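Local coordinates for protein 3-hydroxyacyl-thioester dehydratase X (Mycobacterium tuberculosis, PDB 3WEW) that catalyses the reversible dehydration of (3R)-3-hydroxyacyl-CoA thioesters to (2E)-enoyl-CoA, accepting a broad range of chain lengths with a preference for C8 to C12 substrates, at residues V89-L94 against L101-V106; I67-H72 against T122-Q127. All coordinates share one frame; numbering follows the deposited sequence.

Contact 1 (V89-L94 against L101-V106)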
loop_
_atom_site.group_PDB
_atom_site.type_symbol
_atom_site.label_atom_id
_atom_site.label_comp_id
_atom_site.label_asym_id
_atom_site.label_seq_id
_atom_site.Cartn_x
_atom_site.Cartn_y
_atom_site.Cartn_z
ATOM N N VAL A 89 1.300 1.052 -16.317
ATOM C CA VAL A 89 2.393 0.732 -15.430
ATOM C C VAL A 89 3.688 0.592 -16.231
ATOM O O VAL A 89 3.696 0.002 -17.308
ATOM C CB VAL A 89 2.142 -0.589 -14.678
ATOM C CG1 VAL A 89 3.032 -0.676 -13.455
ATOM C CG2 VAL A 89 0.691 -0.723 -14.231
ATOM N N ARG A 90 4.769 1.177 -15.730
ATOM C CA ARG A 90 6.100 0.886 -16.227
ATOM C C ARG A 90 6.998 0.620 -15.042
ATOM O O ARG A 90 6.729 1.049 -13.927
ATOM C CB ARG A 90 6.696 2.003 -17.088
ATOM C CG ARG A 90 6.634 3.376 -16.436
ATOM C CD ARG A 90 7.886 4.261 -16.544
ATOM N NE ARG A 90 8.742 4.022 -17.718
ATOM C CZ ARG A 90 8.374 4.162 -18.990
ATOM N NH1 ARG A 90 7.121 4.518 -19.323
ATOM N NH2 ARG A 90 9.270 3.914 -19.943
ATOM N N ALA A 91 8.061 -0.124 -15.295
ATOM C CA ALA A 91 9.017 -0.440 -14.294
ATOM C C ALA A 91 10.277 0.302 -14.702
ATOM O O ALA A 91 10.560 0.415 -15.876
ATOM C CB ALA A 91 9.246 -1.936 -14.273
ATOM N N GLU A 92 11.036 0.805 -13.739
ATOM C CA GLU A 92 12.196 1.630 -14.052
ATOM C C GLU A 92 13.110 1.708 -12.819
ATOM O O GLU A 92 12.726 1.286 -11.733
ATOM C CB GLU A 92 11.725 3.024 -14.524
ATOM C CG GLU A 92 10.945 3.807 -13.464
ATOM C CD GLU A 92 10.673 5.257 -13.822
ATOM O OE1 GLU A 92 11.187 6.137 -13.104
ATOM O OE2 GLU A 92 9.939 5.523 -14.801
ATOM N N ASN A 93 14.325 2.215 -12.990
ATOM C CA ASN A 93 15.236 2.422 -11.878
ATOM C C ASN A 93 15.620 1.162 -11.118
ATOM O O ASN A 93 15.495 1.106 -9.903
ATOM C CB ASN A 93 14.617 3.442 -10.925
ATOM C CG ASN A 93 15.628 4.090 -9.995
ATOM O OD1 ASN A 93 16.847 3.964 -10.163
ATOM N ND2 ASN A 93 15.119 4.788 -8.992
ATOM N N LEU A 94 16.077 0.137 -11.824
ATOM C CA LEU A 94 16.814 -0.972 -11.178
ATOM C C LEU A 94 18.106 -0.470 -10.551
ATOM O O LEU A 94 18.941 0.122 -11.233
ATOM C CB LEU A 94 17.245 -2.034 -12.171
ATOM C CG LEU A 94 16.255 -3.126 -12.514
ATOM C CD1 LEU A 94 15.983 -4.000 -11.281
ATOM C CD2 LEU A 94 14.994 -2.487 -13.110
ATOM N N LEU A 101 18.014 -6.400 -5.057
ATOM C CA LEU A 101 17.602 -5.598 -6.212
ATOM C C LEU A 101 16.362 -4.766 -5.821
ATOM O O LEU A 101 15.342 -5.342 -5.375
ATOM C CB LEU A 101 17.257 -6.533 -7.393
ATOM C CG LEU A 101 17.933 -6.488 -8.792
ATOM C CD1 LEU A 101 19.043 -5.445 -8.920
ATOM C CD2 LEU A 101 18.489 -7.880 -9.163
ATOM N N LEU A 102 16.479 -3.433 -5.961
ATOM C CA LEU A 102 15.330 -2.519 -5.901
ATOM C C LEU A 102 14.785 -2.196 -7.271
ATOM O O LEU A 102 15.541 -2.074 -8.225
ATOM C CB LEU A 102 15.719 -1.217 -5.259
ATOM C CG LEU A 102 16.022 -1.296 -3.765
ATOM C CD1 LEU A 102 16.450 0.104 -3.344
ATOM C CD2 LEU A 102 14.834 -1.842 -2.940
ATOM N N VAL A 103 13.466 -2.049 -7.375
ATOM C CA VAL A 103 12.868 -1.572 -8.625
ATOM C C VAL A 103 11.696 -0.668 -8.339
ATOM O O VAL A 103 10.999 -0.871 -7.340
ATOM C CB VAL A 103 12.433 -2.727 -9.558
ATOM C CG1 VAL A 103 11.303 -3.531 -8.965
ATOM C CG2 VAL A 103 12.032 -2.179 -10.901
ATOM N N ASP A 104 11.523 0.345 -9.196
ATOM C CA ASP A 104 10.373 1.236 -9.133
ATOM C C ASP A 104 9.319 0.833 -10.152
ATOM O O ASP A 104 9.612 0.633 -11.367
ATOM C CB ASP A 104 10.760 2.684 -9.400
ATOM C CG ASP A 104 11.594 3.291 -8.295
ATOM O OD1 ASP A 104 11.747 2.667 -7.200
ATOM O OD2 ASP A 104 12.118 4.418 -8.545
ATOM N N LEU A 105 8.091 0.739 -9.645
ATOM C CA LEU A 105 6.910 0.495 -10.456
ATOM C C LEU A 105 6.044 1.737 -10.401
ATOM O O LEU A 105 5.572 2.156 -9.323
ATOM C CB LEU A 105 6.118 -0.680 -9.932
ATOM C CG LEU A 105 6.509 -2.100 -10.348
ATOM C CD1 LEU A 105 6.186 -2.406 -11.807
ATOM C CD2 LEU A 105 7.950 -2.361 -10.060
ATOM N N VAL A 106 5.840 2.322 -11.579
ATOM C CA VAL A 106 5.229 3.613 -11.698
ATOM C C VAL A 106 3.908 3.468 -12.393
ATOM O O VAL A 106 3.900 3.122 -13.553
ATOM C CB VAL A 106 6.113 4.544 -12.512
ATOM C CG1 VAL A 106 5.472 5.933 -12.573
ATOM C CG2 VAL A 106 7.515 4.617 -11.906
#
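Asp104 OD1 is gripped by two groups, Arg95 NH2 in a salt bridge and Thr122 OG1 of strand 114-126 in a hydrogen bond, while across the contact Asn93 ND2 donates to Asp104 OD2 at 3.1 Å. The amide and carboxylate planes stand 81° apart; the donor lies above the carboxylate plane, whereas OD2 lies close to the amide plane. Asn93 can deliver ND2 because its CG is anti to the backbone N (chi1 -161°), with the side chain running beside that of Asp104. Backbone evidence defines an antiparallel hairpin, strands 84-96 and 100-111. Arg90 with Val106 and Glu92 with Asp104 are hydrogen-bonded pairs, the shorter bond of the first running from Val106 N to Arg90 O at 2.8 Å. Between them Ala91 and Leu105 form a non-hydrogen-bonded pair. On the face of Glu92 and Val106, the carboxyl end of Glu92 lies against a methyl, CD to Val106 CG2 being 3.7 Å; Glu92 OE2 also makes a long salt bridge, 3.5 Å, to Arg90 NE. The other face is apolar. Leu105 CD1 lies 4.0 Å from both Val89 CG1 and Ala91 CB, and helix 47-55 covers Val89 and Leu105 through Val50 and Leu53. The side chains of Leu94 and Val103 lie side by side, Leu94 CD2 to Val103 CG2 being 3.7 Å. Hydrocarbon thus faces helix 47-55 and the loop phenylalanines Phe57, Phe59 and Phe61; on the reverse, Arg95, Thr122 and the Asn93 amide would be expected to stabilise an ionised Asp104, the nearby Glu92 carboxylate probably working the other way.

Contact 2 (I67-H72 against T122-Q127)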
loop_
_atom_site.group_PDB
_atom_site.type_symbol
_atom_site.label_atom_id
_atom_site.label_comp_id
_atom_site.label_asym_id
_atom_site.label_seq_id
_atom_site.Cartn_x
_atom_site.Cartn_y
_atom_site.Cartn_z
ATOM N N ILE A 67 9.556 -7.661 -1.094
ATOM C CA ILE A 67 9.394 -6.734 0.000
ATOM C C ILE A 67 9.111 -5.323 -0.511
ATOM O O ILE A 67 9.813 -4.801 -1.377
ATOM C CB ILE A 67 10.619 -6.801 0.912
ATOM C CG1 ILE A 67 10.538 -8.102 1.718
ATOM C CG2 ILE A 67 10.671 -5.592 1.848
ATOM C CD1 ILE A 67 11.863 -8.599 2.244
ATOM N N HIS A 68 8.079 -4.712 0.052
ATOM C CA HIS A 68 7.617 -3.367 -0.328
ATOM C C HIS A 68 8.281 -2.346 0.603
ATOM O O HIS A 68 7.949 -2.285 1.775
ATOM C CB HIS A 68 6.088 -3.328 -0.191
ATOM C CG HIS A 68 5.462 -2.101 -0.746
ATOM N ND1 HIS A 68 4.102 -1.938 -0.833
ATOM C CD2 HIS A 68 6.005 -0.970 -1.240
ATOM C CE1 HIS A 68 3.826 -0.760 -1.351
ATOM N NE2 HIS A 68 4.964 -0.158 -1.620
ATOM N N THR A 69 9.242 -1.577 0.092
ATOM C CA THR A 69 10.015 -0.647 0.922
ATOM C C THR A 69 9.507 0.808 0.965
ATOM O O THR A 69 9.799 1.557 1.902
ATOM C CB THR A 69 11.485 -0.611 0.469
ATOM O OG1 THR A 69 11.586 -0.069 -0.852
ATOM C CG2 THR A 69 12.067 -2.011 0.478
ATOM N N GLU A 70 8.761 1.235 -0.031
ATOM C CA GLU A 70 8.469 2.653 -0.128
ATOM C C GLU A 70 7.287 2.847 -1.099
ATOM O O GLU A 70 7.049 2.001 -1.994
ATOM C CB GLU A 70 9.726 3.340 -0.620
ATOM C CG GLU A 70 9.856 4.803 -0.331
ATOM C CD GLU A 70 11.193 5.360 -0.807
ATOM O OE1 GLU A 70 12.240 4.673 -0.637
ATOM O OE2 GLU A 70 11.188 6.464 -1.375
ATOM N N ASN A 71 6.524 3.912 -0.890
ATOM C CA ASN A 71 5.344 4.167 -1.718
ATOM C C ASN A 71 4.991 5.636 -1.711
ATOM O O ASN A 71 4.926 6.258 -0.639
ATOM C CB ASN A 71 4.148 3.373 -1.239
ATOM C CG ASN A 71 3.201 2.995 -2.368
ATOM O OD1 ASN A 71 2.067 3.528 -2.507
ATOM N ND2 ASN A 71 3.641 2.061 -3.170
ATOM N N HIS A 72 4.787 6.186 -2.909
ATOM C CA HIS A 72 4.425 7.553 -3.066
ATOM C C HIS A 72 3.210 7.605 -3.969
ATOM O O HIS A 72 3.252 7.170 -5.110
ATOM C CB HIS A 72 5.593 8.296 -3.664
ATOM C CG HIS A 72 6.815 8.249 -2.803
ATOM N ND1 HIS A 72 7.049 9.160 -1.793
ATOM C CD2 HIS A 72 7.838 7.363 -2.754
ATOM C CE1 HIS A 72 8.173 8.847 -1.167
ATOM N NE2 HIS A 72 8.663 7.753 -1.725
ATOM N N THR A 122 8.081 1.005 -4.631
ATOM C CA THR A 122 9.412 0.401 -4.626
ATOM C C THR A 122 9.415 -0.944 -3.949
ATOM O O THR A 122 9.056 -1.058 -2.791
ATOM C CB THR A 122 10.441 1.278 -3.937
ATOM O OG1 THR A 122 10.553 2.508 -4.668
ATOM C CG2 THR A 122 11.776 0.576 -3.961
ATOM N N PHE A 123 9.832 -1.949 -4.707
ATOM C CA PHE A 123 9.953 -3.316 -4.262
ATOM C C PHE A 123 11.430 -3.734 -4.153
ATOM O O PHE A 123 12.296 -3.251 -4.908
ATOM C CB PHE A 123 9.282 -4.245 -5.276
ATOM C CG PHE A 123 7.768 -4.227 -5.244
ATOM C CD1 PHE A 123 7.068 -4.622 -4.103
ATOM C CD2 PHE A 123 7.040 -3.905 -6.394
ATOM C CE1 PHE A 123 5.679 -4.645 -4.088
ATOM C CE2 PHE A 123 5.650 -3.924 -6.390
ATOM C CZ PHE A 123 4.962 -4.268 -5.222
ATOM N N LEU A 124 11.673 -4.662 -3.216
ATOM C CA LEU A 124 12.963 -5.335 -2.979
ATOM C C LEU A 124 12.872 -6.852 -3.181
ATOM O O LEU A 124 12.027 -7.524 -2.572
ATOM C CB LEU A 124 13.413 -5.083 -1.561
ATOM C CG LEU A 124 14.680 -5.786 -1.101
ATOM C CD1 LEU A 124 15.908 -5.319 -1.864
ATOM C CD2 LEU A 124 14.832 -5.495 0.395
ATOM N N HIS A 125 13.725 -7.361 -4.073
ATOM C CA HIS A 125 13.976 -8.791 -4.217
ATOM C C HIS A 125 15.329 -9.073 -3.559
ATOM O O HIS A 125 16.369 -8.581 -4.047
ATOM C CB HIS A 125 14.002 -9.245 -5.686
ATOM C CG HIS A 125 14.266 -10.718 -5.850
ATOM N ND1 HIS A 125 15.480 -11.224 -6.286
ATOM C CD2 HIS A 125 13.493 -11.796 -5.560
ATOM C CE1 HIS A 125 15.421 -12.544 -6.300
ATOM N NE2 HIS A 125 14.229 -12.917 -5.866
ATOM N N GLN A 126 15.296 -9.856 -2.465
ATOM C CA GLN A 126 16.493 -10.118 -1.619
ATOM C C GLN A 126 17.526 -11.049 -2.267
ATOM O O GLN A 126 17.257 -12.233 -2.431
ATOM C CB GLN A 126 16.082 -10.651 -0.242
ATOM C CG GLN A 126 15.497 -9.551 0.632
ATOM C CD GLN A 126 15.194 -9.993 2.050
ATOM O OE1 GLN A 126 14.225 -10.726 2.298
ATOM N NE2 GLN A 126 15.999 -9.520 2.991
ATOM N N GLN A 127 18.690 -10.483 -2.625
ATOM C CA GLN A 127 19.760 -11.153 -3.399
ATOM C C GLN A 127 21.130 -10.768 -2.805
ATOM O O GLN A 127 22.186 -11.048 -3.390
ATOM C CB GLN A 127 19.698 -10.768 -4.896
#
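Ile67 and Leu124 close the tighter part of this contact by exchanging two backbone hydrogen bonds, the shorter from Leu124 N to Ile67 O at 2.6 Å. Beside this pair, Thr69 CG2 meets Leu124 CB at 3.9 Å, the two side chains crossing at about a right angle. Phe123 extends from the opposite face, where its ring meets His68 obliquely, centroids 5.3 Å apart and planes at 49°. The His68 ring also meets the rings of Phe43 and Phe216. Thr69 and Glu70 both face Thr122, a classic beta bulge that shifts the register by one residue: Thr69 N donates to Thr122 O at 2.9 Å, and Thr122 N to Glu70 O at 3.0 Å with an N-H...O angle of 174°. The bulge lies where strands 67-75 and 114-126 run side by side in the antiparallel sheet of the hotdog fold. Thr69 OG1 sits between the backbone N and the carbonyl carbon (chi1 65°), which brings it to 3.2 Å from Thr122 CG2. Glu70, the second residue of the bulge, reaches out extended along its own strand, OE2 accepting through its anti lone pair from His72 NE2, while OE1 pairs with Arg215. The looser side is the end at Gln126, an exposed residue followed by poorly ordered Gln127; its extended chain crosses Ile67 obliquely and makes a single close touch at its end, Gln126 OE1 lying 3.2 Å from Ile67 CD1.

Overall arrangement
Both contacts pair antiparallel strands of one sheet, and strands 100-111 and 114-126 are neighbours within it. Contact 1 joins the two strands of a local hairpin nested inside the longer chain loop that contact 2 closes. They touch directly: His125 N lies 2.9 Å from Leu101 O, probably a hydrogen bond, and Leu102 CD2 packs 3.5 Å from Phe123 O. Contact 1 is the more superficial, with 3 of 12 touching residues exposed against 1 of 8. Contact 1 pairs regularly from Arg90 to Glu92 and slips by one residue at Asn93; contact 2 has its bulge. Each carries charge on one face; the other is aliphatic under helix 47-55 in contact 1, but built of aromatic rings in contact 2.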